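Local coordinates for exocyst complex component EXO70 (Saccharomyces cerevisiae, PDB 2B1E), which serves in the exocyst, the complex that tethers secretory vesicles to sites of exocytosis, and helps that complex to assemble, at residues A[92-97]-A[144-149]; A[118-123]-A[198-203]; A[150-155]-A[218-223]; A[186-191]-A[257-262]; A[426-431]-A[435-440]. One frame throughout, in Å; residues are numbered along the deposited sequence.

In the fold
Contacts 1 to 4 cluster in one part of the helical rod, touching one another in a chain. Contacts 1 and 2 touch where Leu94 CD2 lies 3.6 Å from Leu123 CD2. Contacts 1 and 3 share helix 136-155, and contacts 2 and 4 share helix 180-201. Contacts 3 and 4, with centres about 12 Å apart, meet round Phe190, whose CZ is 3.5 Å from Cys154 CB. Contact 5 stands apart, its centre about 37 Å from that of contact 4 and about 57 Å from that of contact 2; it belongs to another section of the rod. The chain is thus a worked example of a long rod held together by many small, local contacts between neighbouring helices.

Contact 1 of 5, residues A[92-97]-A[144-149]; sequences SILNSI and VGERSK
Leu94 and Glu146 meet at the end of helix 66-94, where their side chains cross at about a right angle. The apolar share of the contact is the methyl CD1 of Leu94 laid on the aliphatic root of the glutamate, 3.9 Å from Glu146 CB. Beyond it, Ile97 CD1 lies obliquely by the guanidinium of Arg147, 4.4 Å from NH1.

The polar share gathers round the Glu146 carboxylate. A bend at chi2 (-51°) folds this group back beside Asn95, the first residue past the helix, and the amide and carboxylate planes stand 64° apart. One turn further along its own helix, Lys149 NZ makes a salt bridge to Glu146 OE1 at 3.2 Å, arriving from above the carboxylate plane. Replacing Glu146 by an alanine would probably leave the Lys149 ammonium without this mate and take from Leu94 CD1 its contact with CG, keeping only that with CB. Arg147 turns its polar end elsewhere, to a salt bridge with Glu194 and a hydrogen bond with Tyr115 OH.

Here a helix end and the turn after it pack on the flank of another helix, leucine against a charged residue's stem, in the all-helical Exo70 rod.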
# COMPACT_ATOMS: atom_id res chain seq x y z
N SER A 92 -34.87 -28.78 5.09
CA SER A 92 -34.49 -29.16 6.43
C SER A 92 -33.01 -29.56 6.49
O SER A 92 -32.27 -29.13 7.38
CB SER A 92 -35.36 -30.31 6.91
OG SER A 92 -34.95 -30.72 8.20
N ILE A 93 -32.57 -30.39 5.55
CA ILE A 93 -31.18 -30.82 5.52
C ILE A 93 -30.27 -29.61 5.36
O ILE A 93 -29.25 -29.48 6.05
CB ILE A 93 -30.91 -31.80 4.36
CG1 ILE A 93 -31.63 -33.12 4.62
CG2 ILE A 93 -29.42 -32.06 4.21
CD1 ILE A 93 -31.43 -34.16 3.53
N LEU A 94 -30.63 -28.72 4.44
CA LEU A 94 -29.84 -27.52 4.20
C LEU A 94 -29.72 -26.68 5.47
O LEU A 94 -28.68 -26.06 5.72
CB LEU A 94 -30.45 -26.68 3.08
CG LEU A 94 -30.36 -27.25 1.66
CD1 LEU A 94 -31.09 -26.34 0.67
CD2 LEU A 94 -28.90 -27.39 1.26
N ASN A 95 -30.77 -26.67 6.28
CA ASN A 95 -30.72 -25.89 7.51
C ASN A 95 -30.20 -26.65 8.73
O ASN A 95 -30.31 -26.17 9.86
CB ASN A 95 -32.09 -25.28 7.78
CG ASN A 95 -32.41 -24.13 6.84
OD1 ASN A 95 -33.08 -24.31 5.82
ND2 ASN A 95 -31.91 -22.96 7.17
N SER A 96 -29.64 -27.83 8.50
CA SER A 96 -29.08 -28.61 9.59
C SER A 96 -27.86 -27.85 10.13
O SER A 96 -27.44 -28.05 11.26
CB SER A 96 -28.67 -30.00 9.10
OG SER A 96 -27.74 -29.91 8.03
N ILE A 97 -27.29 -26.99 9.30
CA ILE A 97 -26.15 -26.17 9.71
C ILE A 97 -26.72 -24.82 10.15
O ILE A 97 -27.35 -24.13 9.34
CB ILE A 97 -25.16 -25.89 8.54
CG1 ILE A 97 -24.68 -27.20 7.94
CG2 ILE A 97 -23.97 -25.07 9.06
CD1 ILE A 97 -23.55 -27.02 6.90
N VAL A 144 -30.29 -21.97 -3.60
CA VAL A 144 -29.65 -20.66 -3.54
C VAL A 144 -30.16 -19.82 -2.39
O VAL A 144 -29.38 -19.24 -1.63
CB VAL A 144 -29.87 -19.88 -4.86
CG1 VAL A 144 -29.45 -18.43 -4.69
CG2 VAL A 144 -29.10 -20.54 -5.98
N GLY A 145 -31.48 -19.75 -2.26
CA GLY A 145 -32.09 -18.96 -1.21
C GLY A 145 -31.69 -19.39 0.18
O GLY A 145 -31.35 -18.55 1.01
N GLU A 146 -31.71 -20.69 0.45
CA GLU A 146 -31.35 -21.19 1.76
C GLU A 146 -29.88 -20.98 2.10
O GLU A 146 -29.54 -20.61 3.23
CB GLU A 146 -31.70 -22.67 1.89
CG GLU A 146 -33.20 -22.97 1.88
CD GLU A 146 -33.97 -22.14 2.90
OE1 GLU A 146 -33.65 -22.19 4.10
OE2 GLU A 146 -34.92 -21.43 2.48
N ARG A 147 -28.99 -21.23 1.14
CA ARG A 147 -27.57 -21.06 1.37
C ARG A 147 -27.17 -19.61 1.60
O ARG A 147 -26.45 -19.31 2.55
CB ARG A 147 -26.77 -21.63 0.19
CG ARG A 147 -26.78 -23.16 0.11
CD ARG A 147 -26.14 -23.77 1.35
NE ARG A 147 -24.80 -23.23 1.58
CZ ARG A 147 -24.09 -23.44 2.69
NH1 ARG A 147 -24.59 -24.18 3.67
NH2 ARG A 147 -22.89 -22.90 2.81
N SER A 148 -27.63 -18.70 0.75
CA SER A 148 -27.26 -17.30 0.91
C SER A 148 -27.82 -16.71 2.20
O SER A 148 -27.22 -15.81 2.78
CB SER A 148 -27.70 -16.47 -0.31
OG SER A 148 -29.09 -16.53 -0.51
N LYS A 149 -28.95 -17.22 2.67
CA LYS A 149 -29.52 -16.71 3.91
C LYS A 149 -28.64 -17.14 5.09
O LYS A 149 -28.32 -16.33 5.96
CB LYS A 149 -30.95 -17.21 4.11
CG LYS A 149 -31.96 -16.57 3.16
CD LYS A 149 -33.40 -16.84 3.57
CE LYS A 149 -33.75 -18.33 3.55
NZ LYS A 149 -33.12 -19.09 4.67

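Contact 2 of 5, residues A[118-123]-A[198-203]; sequences QQLGAL and VDDLYS
Leu201 closes helix 180-201 against Leu120 and Leu123 of helix 117-132, a helix-on-helix contact of the kind from which the all-helical Exo70 rod is built. The backbones come nearest at Leu120 and Leu201, whose CA atoms are 6.5 Å apart, and three of the four touching residues are buried.

The side chain of Leu201 can be followed outward. Its CB leaves the backbone at a slant to helix 117-132 rather than straight at it, and sits too far back to touch. CG, swung beside the backbone N (chi1 -67°), is still 4.7 Å from Leu120 CD2, the nearest methyl of that residue. Of the two branches, CD1 makes no close contact with segment 118-123, and CD2 does the work. It rests 3.7 Å from Leu123 CB, then 4.0 Å from both Leu120 CD2 and Leu120 O, and 4.2 Å from Leu123 CD1. One methyl group is thus seated over the turn between two leucines spaced three residues apart, touching methyls, a methylene and a peptide carbonyl. Leu120 meets Leu201 at about a right angle, whereas Leu123 lies more obliquely to it.

Ser124 OG lies within hydrogen-bonding reach of Leu120 O in its own helix and Leu201 O across the interface; with one proton it must share or alternate between them, and so probably links the two helices. On the far side of Leu120, next to solvent, Asp200 points toward helix 117-132: its OD2 accepts a hydrogen bond from Tyr114 OH and lies 3.8 Å from Leu120 CD1.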
# COMPACT_ATOMS: atom_id res chain seq x y z
N GLN A 118 -23.66 -38.36 3.54
CA GLN A 118 -25.00 -38.88 3.33
C GLN A 118 -26.00 -37.75 3.05
O GLN A 118 -26.92 -37.92 2.25
CB GLN A 118 -25.45 -39.72 4.53
CG GLN A 118 -24.53 -40.90 4.83
CD GLN A 118 -23.44 -40.56 5.86
OE1 GLN A 118 -23.01 -39.41 5.98
NE2 GLN A 118 -22.98 -41.58 6.58
N GLN A 119 -25.82 -36.60 3.70
CA GLN A 119 -26.73 -35.47 3.47
C GLN A 119 -26.49 -34.95 2.04
O GLN A 119 -27.44 -34.63 1.33
CB GLN A 119 -26.49 -34.35 4.49
CG GLN A 119 -26.87 -34.70 5.93
CD GLN A 119 -26.57 -33.56 6.89
OE1 GLN A 119 -25.49 -32.97 6.85
NE2 GLN A 119 -27.52 -33.26 7.78
N LEU A 120 -25.23 -34.88 1.63
CA LEU A 120 -24.90 -34.42 0.28
C LEU A 120 -25.59 -35.35 -0.71
O LEU A 120 -26.14 -34.92 -1.73
CB LEU A 120 -23.38 -34.41 0.07
CG LEU A 120 -22.61 -33.38 0.90
CD1 LEU A 120 -21.12 -33.63 0.79
CD2 LEU A 120 -22.95 -31.97 0.41
N GLY A 121 -25.56 -36.65 -0.40
CA GLY A 121 -26.20 -37.63 -1.25
C GLY A 121 -27.69 -37.33 -1.42
O GLY A 121 -28.20 -37.32 -2.54
N ALA A 122 -28.37 -37.10 -0.30
CA ALA A 122 -29.80 -36.80 -0.30
C ALA A 122 -30.11 -35.50 -1.04
O ALA A 122 -31.08 -35.41 -1.79
CB ALA A 122 -30.33 -36.71 1.14
N LEU A 123 -29.29 -34.48 -0.81
CA LEU A 123 -29.49 -33.20 -1.47
C LEU A 123 -29.40 -33.39 -2.98
O LEU A 123 -30.27 -32.93 -3.73
CB LEU A 123 -28.45 -32.19 -0.99
CG LEU A 123 -28.63 -31.69 0.45
CD1 LEU A 123 -27.37 -30.98 0.94
CD2 LEU A 123 -29.86 -30.77 0.53
N VAL A 198 -21.15 -26.82 -4.42
CA VAL A 198 -21.71 -26.95 -5.76
C VAL A 198 -21.02 -28.10 -6.50
O VAL A 198 -21.67 -28.88 -7.18
CB VAL A 198 -21.56 -25.64 -6.57
CG1 VAL A 198 -21.91 -25.90 -8.03
CG2 VAL A 198 -22.50 -24.57 -6.01
N ASP A 199 -19.70 -28.20 -6.37
CA ASP A 199 -18.97 -29.27 -7.03
C ASP A 199 -19.42 -30.62 -6.46
O ASP A 199 -19.49 -31.61 -7.19
CB ASP A 199 -17.46 -29.12 -6.83
CG ASP A 199 -16.86 -28.06 -7.72
OD1 ASP A 199 -17.58 -27.54 -8.60
OD2 ASP A 199 -15.66 -27.74 -7.55
N ASP A 200 -19.73 -30.66 -5.16
CA ASP A 200 -20.16 -31.90 -4.54
C ASP A 200 -21.60 -32.27 -4.92
O ASP A 200 -21.92 -33.45 -5.07
CB ASP A 200 -20.09 -31.81 -3.00
CG ASP A 200 -18.70 -32.10 -2.44
OD1 ASP A 200 -17.83 -32.61 -3.18
OD2 ASP A 200 -18.49 -31.84 -1.24
N LEU A 201 -22.44 -31.26 -5.08
CA LEU A 201 -23.85 -31.49 -5.37
C LEU A 201 -24.26 -31.86 -6.79
O LEU A 201 -25.27 -32.54 -6.98
CB LEU A 201 -24.66 -30.26 -4.94
CG LEU A 201 -24.73 -29.98 -3.43
CD1 LEU A 201 -25.55 -28.72 -3.18
CD2 LEU A 201 -25.37 -31.17 -2.71
N TYR A 202 -23.49 -31.43 -7.78
CA TYR A 202 -23.84 -31.71 -9.18
C TYR A 202 -22.82 -32.59 -9.87
O TYR A 202 -21.77 -32.90 -9.30
CB TYR A 202 -23.95 -30.40 -9.96
CG TYR A 202 -25.09 -29.52 -9.53
CD1 TYR A 202 -26.36 -29.71 -10.05
CD2 TYR A 202 -24.91 -28.51 -8.60
CE1 TYR A 202 -27.42 -28.90 -9.66
CE2 TYR A 202 -25.96 -27.70 -8.20
CZ TYR A 202 -27.22 -27.90 -8.74
OH TYR A 202 -28.27 -27.11 -8.35
N SER A 203 -23.13 -32.98 -11.10
CA SER A 203 -22.22 -33.79 -11.88
C SER A 203 -21.08 -32.84 -12.25
O SER A 203 -21.25 -31.62 -12.22
CB SER A 203 -22.91 -34.33 -13.14
OG SER A 203 -23.92 -35.27 -12.78

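Contact 3 of 5, residues A[150-155]-A[218-223]; sequences LILKCM and SPLISA
Leu152 and Leu220 mark the closest approach of the two backbones, with CA atoms 6.8 Å apart, and both segments are helical and run in broadly the same sense. Segment 150-155 belongs to helix 136-155. Segment 218-223 lies within helix 209-233, which kinks at Pro219: the proline N carries no hydrogen and makes no bond to the preceding turn, while the helix picks up again with Ala223 N bonded to Pro219 O.

Between these backbones the contact is wholly apolar and centres on the tip of Leu220. Its CD2 is lodged between two consecutive residues of the opposite helix, 3.4 Å from Ile151 CG2 and 3.5 Å from Leu152 CD2. The first of these is tighter than ordinary van der Waals contact, a sign of close packing. With CG1 of Ile151 beside the backbone N (chi1 -60°), CG2 stands anti to that N and faces Leu220, whose CD1 also meets it at 3.7 Å. Ile151 and Leu220 cross at about a right angle. Leu152 comes at a slant from the outer, exposed side.

Helix 180-201 closes the inner side, where Phe190 packs on Ile151 as well as on Cys154 and Met155. This is side-chain packing between helices of an alpha-helical bundle, the fold from which the Exo70 rod is built.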
# COMPACT_ATOMS: atom_id res chain seq x y z
N LEU A 150 -28.25 -18.41 5.09
CA LEU A 150 -27.41 -18.96 6.15
C LEU A 150 -26.08 -18.19 6.25
O LEU A 150 -25.70 -17.73 7.32
CB LEU A 150 -27.12 -20.43 5.86
CG LEU A 150 -26.67 -21.37 6.99
CD1 LEU A 150 -25.96 -22.57 6.36
CD2 LEU A 150 -25.74 -20.68 7.96
N ILE A 151 -25.39 -18.07 5.12
CA ILE A 151 -24.10 -17.39 5.07
C ILE A 151 -24.20 -15.92 5.47
O ILE A 151 -23.34 -15.40 6.19
CB ILE A 151 -23.48 -17.49 3.67
CG1 ILE A 151 -23.28 -18.97 3.31
CG2 ILE A 151 -22.14 -16.74 3.63
CD1 ILE A 151 -22.81 -19.21 1.89
N LEU A 152 -25.24 -15.24 5.02
CA LEU A 152 -25.41 -13.84 5.37
C LEU A 152 -25.54 -13.67 6.89
O LEU A 152 -25.05 -12.69 7.46
CB LEU A 152 -26.63 -13.26 4.66
CG LEU A 152 -26.43 -13.04 3.15
CD1 LEU A 152 -27.75 -12.63 2.51
CD2 LEU A 152 -25.36 -11.97 2.92
N LYS A 153 -26.18 -14.64 7.54
CA LYS A 153 -26.35 -14.61 8.99
C LYS A 153 -25.01 -14.82 9.69
O LYS A 153 -24.77 -14.29 10.77
CB LYS A 153 -27.34 -15.69 9.43
CG LYS A 153 -28.80 -15.38 9.11
CD LYS A 153 -29.68 -16.60 9.37
CE LYS A 153 -31.16 -16.29 9.17
NZ LYS A 153 -31.67 -15.37 10.22
N CYS A 154 -24.14 -15.61 9.07
CA CYS A 154 -22.82 -15.86 9.64
C CYS A 154 -21.98 -14.60 9.52
O CYS A 154 -21.35 -14.17 10.49
CB CYS A 154 -22.13 -17.00 8.90
SG CYS A 154 -22.92 -18.60 9.11
N MET A 155 -21.98 -14.02 8.33
CA MET A 155 -21.21 -12.81 8.09
C MET A 155 -21.75 -11.65 8.93
O MET A 155 -21.06 -10.64 9.14
CB MET A 155 -21.25 -12.44 6.61
CG MET A 155 -20.61 -13.49 5.69
SD MET A 155 -18.85 -13.77 6.00
CE MET A 155 -18.20 -12.17 5.59
N SER A 218 -22.96 -13.74 -5.10
CA SER A 218 -23.19 -12.33 -5.43
C SER A 218 -23.70 -11.47 -4.28
O SER A 218 -23.20 -10.36 -4.06
CB SER A 218 -24.14 -12.22 -6.63
OG SER A 218 -23.49 -12.69 -7.80
N PRO A 219 -24.70 -11.96 -3.52
CA PRO A 219 -25.21 -11.17 -2.40
C PRO A 219 -24.10 -10.89 -1.40
O PRO A 219 -24.00 -9.80 -0.84
CB PRO A 219 -26.29 -12.08 -1.81
CG PRO A 219 -26.78 -12.82 -3.02
CD PRO A 219 -25.51 -13.17 -3.73
N LEU A 220 -23.26 -11.90 -1.17
CA LEU A 220 -22.14 -11.77 -0.24
C LEU A 220 -21.18 -10.70 -0.75
O LEU A 220 -20.63 -9.92 0.02
CB LEU A 220 -21.40 -13.11 -0.14
CG LEU A 220 -22.24 -14.34 0.18
CD1 LEU A 220 -21.34 -15.57 0.22
CD2 LEU A 220 -22.95 -14.16 1.52
N ILE A 221 -20.98 -10.67 -2.07
CA ILE A 221 -20.10 -9.69 -2.70
C ILE A 221 -20.66 -8.28 -2.53
O ILE A 221 -19.96 -7.37 -2.10
CB ILE A 221 -19.93 -10.01 -4.21
CG1 ILE A 221 -19.22 -11.24 -4.37
CG2 ILE A 221 -19.18 -8.89 -4.92
N SER A 222 -21.93 -8.10 -2.88
CA SER A 222 -22.57 -6.80 -2.75
C SER A 222 -22.36 -6.30 -1.33
O SER A 222 -22.01 -5.14 -1.12
CB SER A 222 -24.07 -6.93 -3.06
OG SER A 222 -24.70 -5.66 -3.07
N ALA A 223 -22.56 -7.18 -0.36
CA ALA A 223 -22.39 -6.84 1.05
C ALA A 223 -20.96 -6.43 1.35
O ALA A 223 -20.71 -5.52 2.15
CB ALA A 223 -22.79 -8.03 1.92

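Contact 4 of 5, residues A[186-191]-A[257-262]; sequences ALLGFI and KKSLRG
Ile191 lies over Ser259 at the end of helix 245-259, overlapping it with two of its carbons. The tip CD1 comes within 3.5 Å of Ser259 OG, and the branch CG2 lies 3.9 Å from the same OG and 4.0 Å from Ser259 O. With CG1 beside the backbone N (chi1 -76°), the two arms of the isoleucine spread over the serine together. CD1 also meets Leu260 CD2 at 3.9 Å, the two side chains crossing at about a right angle.

One turn earlier, Leu188 adds its methyl CD2, 3.8 Å from Ser259 OG. The serine hydroxyl is therefore roofed by hydrocarbon from two residues of helix 180-201, yet it is not left without a polar partner. At chi1 75° OG occupies the crowded position between the backbone N and the carbonyl carbon, and it hydrogen-bonds Val256 O within its own helix. So small and internally bonded a residue is consistent with the close approach here, Leu188 CA being 6.9 Å from Ser259 CA.

Shortening Ile191 to an alanine, with CG1, CG2 and CD1 gone, is likely to open a gap over the serine and leave Leu260 CD2 without its neighbour across the interface.

Leu260, just past the last turn, reaches into a wider apolar patch. Leu217 of helix 209-233 touches both Ile191 and Leu260, and Leu271 of helix 268-299 packs on Leu260 as well. Meanwhile Phe190, the residue before Ile191, packs against helix 136-155. Helix 180-201 thus sits between helix 136-155 and helix 245-259, with helix 209-233 alongside.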
# COMPACT_ATOMS: atom_id res chain seq x y z
N ALA A 186 -13.16 -14.59 6.57
CA ALA A 186 -14.39 -15.37 6.68
C ALA A 186 -15.00 -15.55 5.29
O ALA A 186 -15.36 -16.66 4.90
CB ALA A 186 -15.38 -14.66 7.60
N LEU A 187 -15.10 -14.44 4.57
CA LEU A 187 -15.65 -14.45 3.22
C LEU A 187 -14.90 -15.39 2.28
O LEU A 187 -15.49 -16.04 1.42
CB LEU A 187 -15.63 -13.03 2.65
CG LEU A 187 -16.11 -12.90 1.21
CD1 LEU A 187 -17.51 -13.51 1.07
CD2 LEU A 187 -16.12 -11.43 0.80
N LEU A 188 -13.58 -15.47 2.45
CA LEU A 188 -12.77 -16.34 1.61
C LEU A 188 -13.08 -17.81 1.89
O LEU A 188 -13.09 -18.63 0.97
CB LEU A 188 -11.28 -16.04 1.84
CG LEU A 188 -10.88 -14.62 1.42
CD1 LEU A 188 -9.45 -14.31 1.86
CD2 LEU A 188 -11.02 -14.49 -0.08
N GLY A 189 -13.34 -18.13 3.15
CA GLY A 189 -13.68 -19.49 3.52
C GLY A 189 -15.04 -19.87 2.96
O GLY A 189 -15.24 -20.99 2.49
N PHE A 190 -16.00 -18.94 3.02
CA PHE A 190 -17.33 -19.22 2.48
C PHE A 190 -17.31 -19.35 0.96
O PHE A 190 -18.01 -20.19 0.40
CB PHE A 190 -18.32 -18.13 2.91
CG PHE A 190 -18.84 -18.30 4.31
CD1 PHE A 190 -19.53 -19.45 4.67
CD2 PHE A 190 -18.62 -17.32 5.27
CE1 PHE A 190 -20.00 -19.63 5.97
CE2 PHE A 190 -19.10 -17.48 6.58
CZ PHE A 190 -19.79 -18.64 6.93
N ILE A 191 -16.50 -18.54 0.29
CA ILE A 191 -16.42 -18.61 -1.16
C ILE A 191 -15.85 -19.97 -1.56
O ILE A 191 -16.36 -20.64 -2.45
CB ILE A 191 -15.50 -17.49 -1.73
CG1 ILE A 191 -16.25 -16.15 -1.71
CG2 ILE A 191 -15.05 -17.85 -3.16
CD1 ILE A 191 -15.36 -14.94 -1.99
N LYS A 257 -10.76 -10.97 -5.08
CA LYS A 257 -10.73 -11.12 -6.53
C LYS A 257 -10.04 -12.39 -7.01
O LYS A 257 -10.51 -13.04 -7.94
CB LYS A 257 -10.07 -9.90 -7.19
CG LYS A 257 -10.91 -8.64 -7.12
CD LYS A 257 -10.50 -7.61 -8.16
CE LYS A 257 -9.06 -7.16 -7.98
NZ LYS A 257 -8.73 -6.05 -8.92
N LYS A 258 -8.93 -12.76 -6.37
CA LYS A 258 -8.22 -13.96 -6.79
C LYS A 258 -9.01 -15.23 -6.44
O LYS A 258 -8.88 -16.25 -7.12
CB LYS A 258 -6.82 -14.01 -6.17
CG LYS A 258 -6.79 -14.35 -4.69
CD LYS A 258 -5.84 -15.51 -4.42
CE LYS A 258 -4.41 -15.18 -4.82
NZ LYS A 258 -3.47 -16.30 -4.50
N SER A 259 -9.82 -15.16 -5.39
CA SER A 259 -10.62 -16.32 -4.98
C SER A 259 -11.78 -16.49 -5.94
O SER A 259 -12.35 -17.57 -6.07
CB SER A 259 -11.16 -16.13 -3.57
OG SER A 259 -12.23 -15.21 -3.57
N LEU A 260 -12.14 -15.40 -6.62
CA LEU A 260 -13.23 -15.41 -7.57
C LEU A 260 -12.72 -15.55 -8.99
O LEU A 260 -13.48 -15.39 -9.95
CB LEU A 260 -14.05 -14.13 -7.43
CG LEU A 260 -14.74 -13.94 -6.08
CD1 LEU A 260 -15.36 -12.55 -5.99
CD2 LEU A 260 -15.79 -15.01 -5.90
N ARG A 261 -11.43 -15.83 -9.14
CA ARG A 261 -10.85 -15.98 -10.46
C ARG A 261 -11.36 -17.26 -11.11
O ARG A 261 -11.36 -18.33 -10.50
CB ARG A 261 -9.31 -16.02 -10.38
CG ARG A 261 -8.72 -17.35 -9.93
CD ARG A 261 -7.26 -17.45 -10.34
NE ARG A 261 -6.67 -18.75 -10.02
CZ ARG A 261 -5.44 -19.12 -10.39
NH1 ARG A 261 -4.67 -18.29 -11.08
NH2 ARG A 261 -4.98 -20.32 -10.05
N GLY A 262 -11.82 -17.14 -12.35
CA GLY A 262 -12.33 -18.30 -13.05
C GLY A 262 -13.70 -18.70 -12.53
O GLY A 262 -14.05 -19.88 -12.52

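Contact 5 of 5, residues A[426-431]-A[435-440]; sequences QIVEKS and LMLAGE
Val428 and Leu437 meet crosswise, their side chains at about a right angle. Both valine methyls face the same atom, Leu437 CD1: CG1 lies 3.8 Å away and CG2 4.1 Å. One methyl of the leucine, CD1, is thus set against the fork of the valine. The fork is set by chi1 163°, which places CG1 beside the carbonyl carbon and CG2 beside the backbone N. His442 touches both residues from the next long helix, while Ser369, Ile372 and Ser373 of helix 364-391 pack on Leu437.

The contact closes a tight connection within the helical rod: helix 410-429 ends, the short helix 433-436 follows, and helix 440-473 begins. Ser431 follows the end of the first helix. Its OG gives a hydrogen bond of 2.7 Å to Ile427 O, lying in the carbonyl plane with a C=O...OG angle of 152°, and it also takes a weak bond from Leu433 N, capping the short helix. Lys430 folds back in a similar way, its NZ 2.8 Å from Gln426 O at a sharper angle of 112°. Gly439, at the N-cap of the last helix, adopts backbone angles at which a beta carbon would collide with Ala438 O.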
# COMPACT_ATOMS: atom_id res chain seq x y z
N GLN A 426 19.57 9.76 10.86
CA GLN A 426 19.40 9.02 12.10
C GLN A 426 18.12 8.18 12.05
O GLN A 426 18.10 7.02 12.46
CB GLN A 426 19.35 9.98 13.29
CG GLN A 426 20.62 10.80 13.46
CD GLN A 426 20.55 11.75 14.63
OE1 GLN A 426 19.53 12.41 14.85
NE2 GLN A 426 21.64 11.83 15.39
N ILE A 427 17.05 8.78 11.54
CA ILE A 427 15.77 8.10 11.45
C ILE A 427 15.76 7.02 10.37
O ILE A 427 14.98 6.07 10.43
CB ILE A 427 14.62 9.11 11.23
CG1 ILE A 427 14.39 9.89 12.53
CG2 ILE A 427 13.35 8.40 10.78
CD1 ILE A 427 13.36 10.97 12.43
N VAL A 428 16.63 7.17 9.38
CA VAL A 428 16.73 6.18 8.31
C VAL A 428 17.48 4.97 8.87
O VAL A 428 17.07 3.83 8.69
CB VAL A 428 17.52 6.73 7.10
CG1 VAL A 428 17.96 5.58 6.20
CG2 VAL A 428 16.64 7.70 6.30
N GLU A 429 18.57 5.25 9.58
CA GLU A 429 19.42 4.23 10.18
C GLU A 429 18.73 3.36 11.24
O GLU A 429 19.18 2.24 11.51
CB GLU A 429 20.64 4.91 10.81
CG GLU A 429 21.62 3.98 11.50
CD GLU A 429 22.74 4.74 12.20
OE1 GLU A 429 23.41 5.56 11.52
OE2 GLU A 429 22.95 4.53 13.41
N LYS A 430 17.65 3.86 11.81
CA LYS A 430 16.94 3.13 12.86
C LYS A 430 15.61 2.54 12.42
O LYS A 430 14.85 2.07 13.25
CB LYS A 430 16.70 4.06 14.05
CG LYS A 430 17.97 4.64 14.61
CD LYS A 430 17.72 5.98 15.27
CE LYS A 430 19.03 6.65 15.60
NZ LYS A 430 19.96 6.58 14.44
N SER A 431 15.34 2.57 11.12
CA SER A 431 14.08 2.03 10.63
C SER A 431 14.25 1.18 9.37
O SER A 431 15.36 1.00 8.88
CB SER A 431 13.11 3.17 10.33
OG SER A 431 13.61 4.01 9.30
N LEU A 435 17.03 -0.22 4.95
CA LEU A 435 17.07 -1.33 4.00
C LEU A 435 16.41 -1.01 2.67
O LEU A 435 16.79 -1.56 1.64
CB LEU A 435 16.42 -2.57 4.61
CG LEU A 435 17.07 -3.08 5.90
CD1 LEU A 435 16.38 -4.37 6.33
CD2 LEU A 435 18.55 -3.32 5.66
N MET A 436 15.43 -0.12 2.69
CA MET A 436 14.73 0.25 1.46
C MET A 436 15.58 1.13 0.55
O MET A 436 15.42 1.12 -0.67
CB MET A 436 13.41 0.96 1.79
CG MET A 436 12.55 0.21 2.80
SD MET A 436 10.97 1.03 3.14
CE MET A 436 9.82 -0.12 2.41
N LEU A 437 16.49 1.91 1.15
CA LEU A 437 17.36 2.80 0.39
C LEU A 437 18.64 2.10 -0.06
O LEU A 437 19.47 2.68 -0.75
CB LEU A 437 17.72 4.02 1.24
CG LEU A 437 16.58 5.01 1.50
CD1 LEU A 437 16.95 5.98 2.61
CD2 LEU A 437 16.25 5.74 0.21
N ALA A 438 18.77 0.83 0.33
CA ALA A 438 19.93 0.02 -0.01
C ALA A 438 20.47 0.34 -1.40
O ALA A 438 19.77 0.20 -2.40
CB ALA A 438 19.57 -1.45 0.08
N GLY A 439 21.73 0.76 -1.45
CA GLY A 439 22.36 1.08 -2.72
C GLY A 439 22.16 2.49 -3.21
O GLY A 439 22.73 3.44 -2.68
N GLU A 440 21.34 2.63 -4.25
CA GLU A 440 21.03 3.91 -4.87
C GLU A 440 20.63 5.00 -3.87
O GLU A 440 21.17 6.11 -3.90
CB GLU A 440 19.91 3.73 -5.90
CG GLU A 440 19.30 5.03 -6.39
CD GLU A 440 20.18 5.76 -7.38
OE1 GLU A 440 21.42 5.58 -7.33
OE2 GLU A 440 19.63 6.53 -8.20